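Local structure of beta-galactosidase (Bacillus circulans subsp. alkalophilus, 3TTY) at residues 281-286 with 426-431; 397-402 with 437-442; 513-518 with 549-554. The protein hydrolyses terminal beta-linked galactose residues from beta-galactosides, working as a trimeric glycoside hydrolase with a TIM-barrel catalytic domain. All blocks are in the same frame, centred on the assembly; numbering follows the deposited sequence.

Contact 1 (281-286 with 426-431)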
loop_
_atom_site.group_PDB
_atom_site.type_symbol
_atom_site.label_atom_id
_atom_site.label_comp_id
_atom_site.label_asym_id
_atom_site.label_seq_id
_atom_site.Cartn_x
_atom_site.Cartn_y
_atom_site.Cartn_z
ATOM N N ASP A 281 -18.175 -14.057 -2.564
ATOM C CA ASP A 281 -18.402 -12.765 -1.917
ATOM C C ASP A 281 -19.277 -11.794 -2.704
ATOM O O ASP A 281 -19.686 -10.753 -2.184
ATOM C CB ASP A 281 -17.038 -12.088 -1.726
ATOM C CG ASP A 281 -16.737 -11.781 -0.283
ATOM O OD1 ASP A 281 -17.413 -12.365 0.596
ATOM O OD2 ASP A 281 -15.824 -10.964 -0.024
ATOM N N THR A 282 -19.528 -12.106 -3.969
ATOM C CA THR A 282 -20.193 -11.170 -4.876
ATOM C C THR A 282 -21.713 -11.190 -4.700
ATOM O O THR A 282 -22.325 -12.251 -4.707
ATOM C CB THR A 282 -19.826 -11.496 -6.349
ATOM O OG1 THR A 282 -18.405 -11.412 -6.512
ATOM C CG2 THR A 282 -20.507 -10.534 -7.329
ATOM N N PRO A 283 -22.328 -10.012 -4.541
ATOM C CA PRO A 283 -23.796 -9.969 -4.470
ATOM C C PRO A 283 -24.463 -10.613 -5.688
ATOM O O PRO A 283 -24.135 -10.288 -6.836
ATOM C CB PRO A 283 -24.099 -8.470 -4.420
ATOM C CG PRO A 283 -22.864 -7.858 -3.849
ATOM C CD PRO A 283 -21.721 -8.685 -4.362
ATOM N N PHE A 284 -25.403 -11.517 -5.441
ATOM C CA PHE A 284 -26.081 -12.217 -6.537
ATOM C C PHE A 284 -26.782 -11.238 -7.488
ATOM O O PHE A 284 -26.833 -11.474 -8.701
ATOM C CB PHE A 284 -27.057 -13.273 -5.995
ATOM C CG PHE A 284 -26.470 -14.123 -4.889
ATOM C CD1 PHE A 284 -27.219 -14.440 -3.764
ATOM C CD2 PHE A 284 -25.159 -14.596 -4.974
ATOM C CE1 PHE A 284 -26.680 -15.218 -2.753
ATOM C CE2 PHE A 284 -24.607 -15.373 -3.958
ATOM C CZ PHE A 284 -25.369 -15.686 -2.850
ATOM N N SER A 285 -27.305 -10.140 -6.938
ATOM C CA SER A 285 -27.982 -9.125 -7.747
ATOM C C SER A 285 -26.976 -8.364 -8.612
ATOM O O SER A 285 -27.328 -7.825 -9.666
ATOM C CB SER A 285 -28.761 -8.151 -6.862
ATOM O OG SER A 285 -27.900 -7.460 -5.974
ATOM N N PHE A 286 -25.722 -8.331 -8.169
ATOM C CA PHE A 286 -24.680 -7.735 -8.980
ATOM C C PHE A 286 -24.346 -8.571 -10.214
ATOM O O PHE A 286 -24.257 -8.031 -11.318
ATOM C CB PHE A 286 -23.397 -7.454 -8.188
ATOM C CG PHE A 286 -22.326 -6.819 -9.027
ATOM C CD1 PHE A 286 -22.325 -5.450 -9.249
ATOM C CD2 PHE A 286 -21.357 -7.593 -9.645
ATOM C CE1 PHE A 286 -21.358 -4.858 -10.053
ATOM C CE2 PHE A 286 -20.384 -7.008 -10.447
ATOM C CZ PHE A 286 -20.389 -5.637 -10.653
ATOM N N GLU A 426 -23.573 2.858 -6.568
ATOM C CA GLU A 426 -24.826 3.609 -6.634
ATOM C C GLU A 426 -25.759 3.038 -7.687
ATOM O O GLU A 426 -26.937 2.850 -7.419
ATOM C CB GLU A 426 -24.576 5.096 -6.889
ATOM C CG GLU A 426 -23.728 5.754 -5.828
ATOM C CD GLU A 426 -24.362 5.687 -4.443
ATOM O OE1 GLU A 426 -25.520 6.142 -4.271
ATOM O OE2 GLU A 426 -23.699 5.170 -3.520
ATOM N N VAL A 427 -25.244 2.749 -8.879
ATOM C CA VAL A 427 -26.099 2.174 -9.913
ATOM C C VAL A 427 -26.716 0.868 -9.397
ATOM O O VAL A 427 -27.909 0.620 -9.574
ATOM C CB VAL A 427 -25.351 1.936 -11.255
ATOM C CG1 VAL A 427 -26.216 1.118 -12.208
ATOM C CG2 VAL A 427 -24.976 3.260 -11.919
ATOM N N HIS A 428 -25.900 0.051 -8.733
ATOM C CA HIS A 428 -26.362 -1.211 -8.168
ATOM C C HIS A 428 -27.403 -1.055 -7.045
ATOM O O HIS A 428 -28.298 -1.886 -6.915
ATOM C CB HIS A 428 -25.174 -2.063 -7.689
ATOM C CG HIS A 428 -25.576 -3.362 -7.059
ATOM N ND1 HIS A 428 -25.332 -3.659 -5.735
ATOM C CD2 HIS A 428 -26.220 -4.442 -7.574
ATOM C CE1 HIS A 428 -25.807 -4.860 -5.459
ATOM N NE2 HIS A 428 -26.350 -5.354 -6.560
ATOM N N LYS A 429 -27.298 -0.007 -6.236
ATOM C CA LYS A 429 -28.283 0.187 -5.163
ATOM C C LYS A 429 -29.681 0.275 -5.755
ATOM O O LYS A 429 -30.645 -0.215 -5.165
ATOM C CB LYS A 429 -27.989 1.436 -4.334
ATOM C CG LYS A 429 -26.775 1.316 -3.435
ATOM C CD LYS A 429 -26.457 2.645 -2.773
ATOM C CE LYS A 429 -25.307 2.488 -1.796
ATOM N NZ LYS A 429 -24.772 3.791 -1.370
ATOM N N TYR A 430 -29.787 0.896 -6.928
ATOM C CA TYR A 430 -31.084 1.050 -7.579
ATOM C C TYR A 430 -31.496 -0.247 -8.258
ATOM O O TYR A 430 -32.663 -0.641 -8.209
ATOM C CB TYR A 430 -31.078 2.227 -8.571
ATOM C CG TYR A 430 -31.259 3.564 -7.877
ATOM C CD1 TYR A 430 -32.527 4.120 -7.703
ATOM C CD2 TYR A 430 -30.173 4.247 -7.354
ATOM C CE1 TYR A 430 -32.694 5.327 -7.035
ATOM C CE2 TYR A 430 -30.333 5.447 -6.697
ATOM C CZ TYR A 430 -31.590 5.988 -6.544
ATOM O OH TYR A 430 -31.732 7.192 -5.881
ATOM N N TYR A 431 -30.535 -0.917 -8.887
ATOM C CA TYR A 431 -30.816 -2.189 -9.539
ATOM C C TYR A 431 -31.249 -3.267 -8.528
ATOM O O TYR A 431 -32.198 -3.994 -8.768
ATOM C CB TYR A 431 -29.615 -2.665 -10.349
ATOM C CG TYR A 431 -29.909 -3.894 -11.183
ATOM C CD1 TYR A 431 -30.421 -3.776 -12.472
ATOM C CD2 TYR A 431 -29.685 -5.176 -10.679
ATOM C CE1 TYR A 431 -30.689 -4.896 -13.242
ATOM C CE2 TYR A 431 -29.950 -6.300 -11.445
ATOM C CZ TYR A 431 -30.455 -6.156 -12.718
ATOM O OH TYR A 431 -30.729 -7.263 -13.474
#
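H428 points its imidazole straight at the first turn of helix 284-296, where NE2 donates a hydrogen bond to OG of S285 at 2.7 Å; the same OG also hydrogen-bonds D432 OD1. The hydroxyl lies close to the ring plane, 14° out of it, so the bond fixes the ring's rotation. F286 approaches differently: its CB sits over one face of the imidazole, while the phenyl turns its edge toward that ring in a T-shaped pair, centroids 5.9 Å apart and planes at 74°. P283, the N-cap residue of the helix, brings CB to 4.1 Å from H428 CE1. These residues join the helix that follows the barrel strand 273-275 to helix 423-435 of the trimerisation domain, so the contact bridges the TIM barrel and its neighbour. With CG anti to the backbone N (chi1 178°), the imidazole is carried out from its helix to the serine. Replacing H428 with an alanine is likely to cost S285 OG its imidazole donor and the F286 edge its facing ring. One turn on, the Y431 ring brings CE2 to 3.5 Å from S285 O, while its hydroxyl accepts a hydrogen bond from N292 on helix 284-296.

Contact 2 (397-402 with 437-442)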
loop_
_atom_site.group_PDB
_atom_site.type_symbol
_atom_site.label_atom_id
_atom_site.label_comp_id
_atom_site.label_asym_id
_atom_site.label_seq_id
_atom_site.Cartn_x
_atom_site.Cartn_y
_atom_site.Cartn_z
ATOM N N ALA A 397 -38.979 -5.659 -20.260
ATOM C CA ALA A 397 -38.894 -4.716 -19.154
ATOM C C ALA A 397 -39.618 -3.418 -19.460
ATOM O O ALA A 397 -39.616 -2.953 -20.606
ATOM C CB ALA A 397 -37.437 -4.427 -18.817
ATOM N N LYS A 398 -40.237 -2.848 -18.425
ATOM C CA LYS A 398 -40.864 -1.529 -18.503
ATOM C C LYS A 398 -40.040 -0.567 -17.679
ATOM O O LYS A 398 -40.327 0.626 -17.634
ATOM C CB LYS A 398 -42.297 -1.544 -17.947
ATOM C CG LYS A 398 -43.270 -2.448 -18.678
ATOM C CD LYS A 398 -43.348 -2.122 -20.148
ATOM C CE LYS A 398 -44.351 -3.040 -20.839
ATOM N NZ LYS A 398 -45.702 -3.003 -20.177
ATOM N N VAL A 399 -39.025 -1.094 -17.004
ATOM C CA VAL A 399 -38.144 -0.262 -16.202
ATOM C C VAL A 399 -36.712 -0.380 -16.736
ATOM O O VAL A 399 -36.232 -1.487 -16.995
ATOM C CB VAL A 399 -38.204 -0.677 -14.713
ATOM C CG1 VAL A 399 -37.236 0.150 -13.873
ATOM C CG2 VAL A 399 -39.635 -0.568 -14.184
ATOM N N ALA A 400 -36.037 0.756 -16.909
ATOM C CA ALA A 400 -34.655 0.772 -17.392
ATOM C C ALA A 400 -33.737 1.499 -16.418
ATOM O O ALA A 400 -34.154 2.450 -15.756
ATOM C CB ALA A 400 -34.570 1.412 -18.752
ATOM N N VAL A 401 -32.492 1.040 -16.334
ATOM C CA VAL A 401 -31.466 1.733 -15.570
ATOM C C VAL A 401 -30.196 1.938 -16.402
ATOM O O VAL A 401 -29.638 1.000 -16.992
ATOM C CB VAL A 401 -31.165 1.053 -14.218
ATOM C CG1 VAL A 401 -31.353 -0.431 -14.324
ATOM C CG2 VAL A 401 -29.769 1.418 -13.735
ATOM N N MET A 402 -29.775 3.195 -16.446
ATOM C CA MET A 402 -28.731 3.654 -17.336
ATOM C C MET A 402 -27.373 3.514 -16.685
ATOM O O MET A 402 -27.223 3.710 -15.480
ATOM C CB MET A 402 -28.953 5.128 -17.686
ATOM C CG MET A 402 -30.071 5.391 -18.665
ATOM S SD MET A 402 -30.350 7.158 -18.868
ATOM C CE MET A 402 -31.407 7.161 -20.310
ATOM N N GLN A 437 -37.679 -7.097 -5.896
ATOM C CA GLN A 437 -39.118 -7.082 -6.076
ATOM C C GLN A 437 -39.499 -7.791 -7.364
ATOM O O GLN A 437 -40.664 -7.801 -7.748
ATOM C CB GLN A 437 -39.666 -5.645 -6.044
ATOM C CG GLN A 437 -39.325 -4.919 -4.743
ATOM C CD GLN A 437 -39.801 -3.471 -4.717
ATOM O OE1 GLN A 437 -40.737 -3.102 -5.426
ATOM N NE2 GLN A 437 -39.158 -2.648 -3.895
ATOM N N ASN A 438 -38.511 -8.403 -8.011
ATOM C CA ASN A 438 -38.750 -9.122 -9.254
ATOM C C ASN A 438 -39.379 -8.209 -10.314
ATOM O O ASN A 438 -40.219 -8.637 -11.112
ATOM C CB ASN A 438 -39.617 -10.369 -9.013
ATOM C CG ASN A 438 -39.013 -11.320 -7.977
ATOM O OD1 ASN A 438 -37.797 -11.523 -7.929
ATOM N ND2 ASN A 438 -39.864 -11.898 -7.140
ATOM N N ILE A 439 -38.976 -6.944 -10.310
ATOM C CA ILE A 439 -39.415 -6.021 -11.347
ATOM C C ILE A 439 -38.473 -6.210 -12.511
ATOM O O ILE A 439 -37.269 -6.012 -12.373
ATOM C CB ILE A 439 -39.345 -4.540 -10.896
ATOM C CG1 ILE A 439 -40.096 -4.311 -9.575
ATOM C CG2 ILE A 439 -39.885 -3.627 -11.989
ATOM C CD1 ILE A 439 -41.593 -4.200 -9.738
ATOM N N GLN A 440 -39.014 -6.611 -13.653
ATOM C CA GLN A 440 -38.200 -6.847 -14.833
ATOM C C GLN A 440 -37.543 -5.540 -15.264
ATOM O O GLN A 440 -38.218 -4.526 -15.443
ATOM C CB GLN A 440 -39.064 -7.402 -15.956
ATOM C CG GLN A 440 -38.297 -7.714 -17.228
ATOM C CD GLN A 440 -37.364 -8.912 -17.081
ATOM O OE1 GLN A 440 -37.451 -9.680 -16.108
ATOM N NE2 GLN A 440 -36.457 -9.071 -18.048
ATOM N N THR A 441 -36.225 -5.564 -15.423
ATOM C CA THR A 441 -35.477 -4.346 -15.692
ATOM C C THR A 441 -34.375 -4.574 -16.726
ATOM O O THR A 441 -33.778 -5.653 -16.791
ATOM C CB THR A 441 -34.821 -3.827 -14.406
ATOM O OG1 THR A 441 -33.918 -4.823 -13.927
ATOM C CG2 THR A 441 -35.847 -3.590 -13.332
ATOM N N ASP A 442 -34.122 -3.559 -17.542
ATOM C CA ASP A 442 -33.011 -3.572 -18.489
ATOM C C ASP A 442 -31.973 -2.543 -18.094
ATOM O O ASP A 442 -32.317 -1.392 -17.811
ATOM C CB ASP A 442 -33.477 -3.181 -19.887
ATOM C CG ASP A 442 -34.396 -4.187 -20.495
ATOM O OD1 ASP A 442 -34.377 -5.355 -20.045
ATOM O OD2 ASP A 442 -35.116 -3.802 -21.439
HETATM O O HOH W 1 -40.762 -4.040 -16.069
#
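V399 and D442 are tied by their backbones at the tight end of this contact: D442 N donates to V399 O at 3.0 Å, within the carbonyl plane, and D442 O in turn receives V401 N at 2.9 Å, the donor tilted 16° from that plane. The two bonds flank A400 and make it the parallel bridge partner of D442. The CA-H groups of T441 and A400 close in on the same two carbonyl oxygens, adding weaker CA-H...O contacts. On the face bearing V399 and T441, the two side chains lie side by side and point the same way, and V399 CG2 meets I439 CG2 at 3.8 Å. On the other face the D442 carboxylate comes up against the methyl of A397, with OD1 3.4 Å from A397 CB; its charge is answered by R295, and Y453 and S395 add hydrogen bonds. Before the strand begins, at K398, direct backbone bonding gives way to water. K398 N and Q440 O are 4.0 Å from each other, and a water joins them, accepting from the amide at 2.7 Å and donating to the carbonyl. K398 CB points away from the partner segment, on the exposed side, while Q440, its CG anti to the backbone N (chi1 -179°), lays CG against A397; the bend at chi2 turns its amide toward E621 and S395. Strand 441-444 is one of the two edge strands of the mixed sheet within this chain; strand 399-402 continues the sheet to strand 455-458, and helix 423-435 packs L434 against V399, I439 and T441 in a parallel beta-alpha-beta crossover.

Contact 3 (513-518 with 549-554)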
loop_
_atom_site.group_PDB
_atom_site.type_symbol
_atom_site.label_atom_id
_atom_site.label_comp_id
_atom_site.label_asym_id
_atom_site.label_seq_id
_atom_site.Cartn_x
_atom_site.Cartn_y
_atom_site.Cartn_z
ATOM N N TRP A 513 -33.186 23.293 -8.221
ATOM C CA TRP A 513 -31.859 23.858 -8.355
ATOM C C TRP A 513 -31.034 23.325 -7.214
ATOM O O TRP A 513 -31.367 23.557 -6.063
ATOM C CB TRP A 513 -31.895 25.386 -8.265
ATOM C CG TRP A 513 -30.545 25.981 -8.034
ATOM C CD1 TRP A 513 -29.378 25.605 -8.628
ATOM C CD2 TRP A 513 -30.212 27.049 -7.135
ATOM N NE1 TRP A 513 -28.341 26.378 -8.168
ATOM C CE2 TRP A 513 -28.823 27.267 -7.243
ATOM C CE3 TRP A 513 -30.951 27.843 -6.258
ATOM C CZ2 TRP A 513 -28.159 28.238 -6.504
ATOM C CZ3 TRP A 513 -30.295 28.803 -5.527
ATOM C CH2 TRP A 513 -28.908 28.994 -5.651
ATOM N N ALA A 514 -29.966 22.604 -7.538
ATOM C CA ALA A 514 -29.019 22.144 -6.531
ATOM C C ALA A 514 -27.920 23.202 -6.302
ATOM O O ALA A 514 -27.052 23.421 -7.163
ATOM C CB ALA A 514 -28.419 20.820 -6.949
ATOM N N GLU A 515 -27.961 23.844 -5.137
ATOM C CA GLU A 515 -27.023 24.917 -4.802
ATOM C C GLU A 515 -25.600 24.450 -4.496
ATOM O O GLU A 515 -24.640 24.964 -5.070
ATOM C CB GLU A 515 -27.547 25.733 -3.625
ATOM C CG GLU A 515 -26.562 26.745 -3.090
ATOM C CD GLU A 515 -27.153 27.579 -1.967
ATOM O OE1 GLU A 515 -28.390 27.718 -1.927
ATOM O OE2 GLU A 515 -26.389 28.084 -1.118
ATOM N N GLU A 516 -25.463 23.500 -3.575
ATOM C CA GLU A 516 -24.141 22.996 -3.189
ATOM C C GLU A 516 -24.246 21.550 -2.727
ATOM O O GLU A 516 -25.331 21.074 -2.399
ATOM C CB GLU A 516 -23.501 23.860 -2.091
ATOM C CG GLU A 516 -24.287 23.906 -0.780
ATOM C CD GLU A 516 -23.655 24.831 0.234
ATOM O OE1 GLU A 516 -24.143 24.884 1.379
ATOM O OE2 GLU A 516 -22.671 25.520 -0.117
ATOM N N ILE A 517 -23.121 20.849 -2.702
ATOM C CA ILE A 517 -23.149 19.455 -2.302
ATOM C C ILE A 517 -22.211 19.205 -1.117
ATOM O O ILE A 517 -21.088 19.717 -1.076
ATOM C CB ILE A 517 -22.842 18.508 -3.495
ATOM C CG1 ILE A 517 -23.373 17.096 -3.209
ATOM C CG2 ILE A 517 -21.345 18.519 -3.832
ATOM C CD1 ILE A 517 -23.311 16.150 -4.408
ATOM N N ASP A 518 -22.694 18.431 -0.149
ATOM C CA ASP A 518 -21.950 18.146 1.070
ATOM C C ASP A 518 -21.465 16.688 1.144
ATOM O O ASP A 518 -22.259 15.751 1.053
ATOM C CB ASP A 518 -22.820 18.462 2.279
ATOM C CG ASP A 518 -22.072 18.308 3.582
ATOM O OD1 ASP A 518 -20.873 18.659 3.613
ATOM O OD2 ASP A 518 -22.682 17.826 4.561
ATOM N N VAL A 549 -27.753 19.971 -1.438
ATOM C CA VAL A 549 -28.632 20.976 -0.823
ATOM C C VAL A 549 -29.375 21.669 -1.947
ATOM O O VAL A 549 -28.760 22.394 -2.726
ATOM C CB VAL A 549 -27.831 22.006 -0.013
ATOM C CG1 VAL A 549 -28.753 23.072 0.585
ATOM C CG2 VAL A 549 -27.045 21.306 1.074
ATOM N N ILE A 550 -30.680 21.431 -2.069
ATOM C CA ILE A 550 -31.396 21.865 -3.280
ATOM C C ILE A 550 -32.582 22.792 -3.021
ATOM O O ILE A 550 -33.023 22.938 -1.884
ATOM C CB ILE A 550 -31.891 20.658 -4.084
ATOM C CG1 ILE A 550 -33.062 19.982 -3.366
ATOM C CG2 ILE A 550 -30.762 19.657 -4.279
ATOM C CD1 ILE A 550 -33.624 18.811 -4.132
ATOM N N HIS A 551 -33.090 23.420 -4.080
ATOM C CA HIS A 551 -34.285 24.254 -3.962
ATOM C C HIS A 551 -35.382 23.812 -4.913
ATOM O O HIS A 551 -35.161 23.692 -6.120
ATOM C CB HIS A 551 -33.961 25.722 -4.232
ATOM C CG HIS A 551 -32.855 26.264 -3.388
ATOM N ND1 HIS A 551 -33.082 26.919 -2.195
ATOM C CD2 HIS A 551 -31.510 26.239 -3.557
ATOM C CE1 HIS A 551 -31.923 27.287 -1.674
ATOM N NE2 HIS A 551 -30.955 26.885 -2.480
ATOM N N ALA A 552 -36.576 23.590 -4.376
ATOM C CA ALA A 552 -37.718 23.253 -5.223
ATOM C C ALA A 552 -38.157 24.490 -5.998
ATOM O O ALA A 552 -38.424 25.535 -5.413
ATOM C CB ALA A 552 -38.864 22.711 -4.390
ATOM N N GLU A 553 -38.207 24.369 -7.318
ATOM C CA GLU A 553 -38.633 25.462 -8.170
ATOM C C GLU A 553 -40.020 25.151 -8.712
ATOM O O GLU A 553 -40.979 25.849 -8.392
ATOM C CB GLU A 553 -37.615 25.696 -9.299
ATOM C CG GLU A 553 -36.252 26.125 -8.765
ATOM C CD GLU A 553 -35.241 26.477 -9.844
ATOM O OE1 GLU A 553 -34.984 25.644 -10.745
ATOM O OE2 GLU A 553 -34.685 27.593 -9.776
ATOM N N THR A 554 -40.129 24.098 -9.514
ATOM C CA THR A 554 -41.423 23.638 -10.002
ATOM C C THR A 554 -41.827 22.331 -9.314
ATOM O O THR A 554 -42.989 21.908 -9.361
ATOM C CB THR A 554 -41.400 23.426 -11.534
ATOM O OG1 THR A 554 -41.471 24.701 -12.193
ATOM C CG2 THR A 554 -42.594 22.607 -11.977
#
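Two torsions bring H551 and E515 together across the strands: H551 has CG anti to its carbonyl carbon (chi1 -54°), and E515 holds CG opposite the backbone N with the rest of its chain extended. They meet at a classic beta bulge in the antiparallel pairing of strands 512-519 and 546-552, a two-stranded ribbon of the trimerisation domain. W513 faces H551 in a hydrogen-bonded pair and A514 faces I550 in a non-hydrogen-bonded one, but then E515 and E516 both stand against V549. The extra residue is accommodated by two bonds: E515 N donates to V549 O at 2.9 Å, and V549 N reaches E516 O at 2.8 Å. At the bulge the CB of E515 points toward the partner strand, and its extended chain reaches H551. Beside the imidazole, the W513 indole lies almost parallel to it, planes at 19°, yet slid so far that the rings barely overlap. R507 makes a cation-pi contact with W513 and a salt bridge with E553, whose carboxylate lies against W513 CB. The A514 methyl packs on I550 CG2 at 3.7 Å, on the face turned to Y584. The strand edge also serves the trimer: R371 of the third subunit forms a salt bridge with E516 and donates its backbone N to E515 OE2, and R323 of that subunit pairs with D518. The other carboxylate oxygen, E515 OE1, accepts H551 NE2 at 2.8 Å, the imidazole and carboxylate planes only 9° apart.

In the fold
Contacts 1 and 2 share the helix-strand unit 423-444 and touch directly: Y431 CE1 lies 3.3 Å from T441 OG1, and V427 packs on V401. Contact 2 is the buried one, at the edge of the mixed sheet, chiefly backbone bonds and small aliphatic groups, with one carboxylate paired to R295. Partly buried contact 1 uses the same helix to meet the barrel, and relies on a histidine, a serine and an aromatic edge. Contact 3, its centre 28 Å from each of the others, sits farther out on a separate two-stranded ribbon; there charged and aromatic side chains dominate, and two carboxylates form salt bridges with arginines of the third subunit.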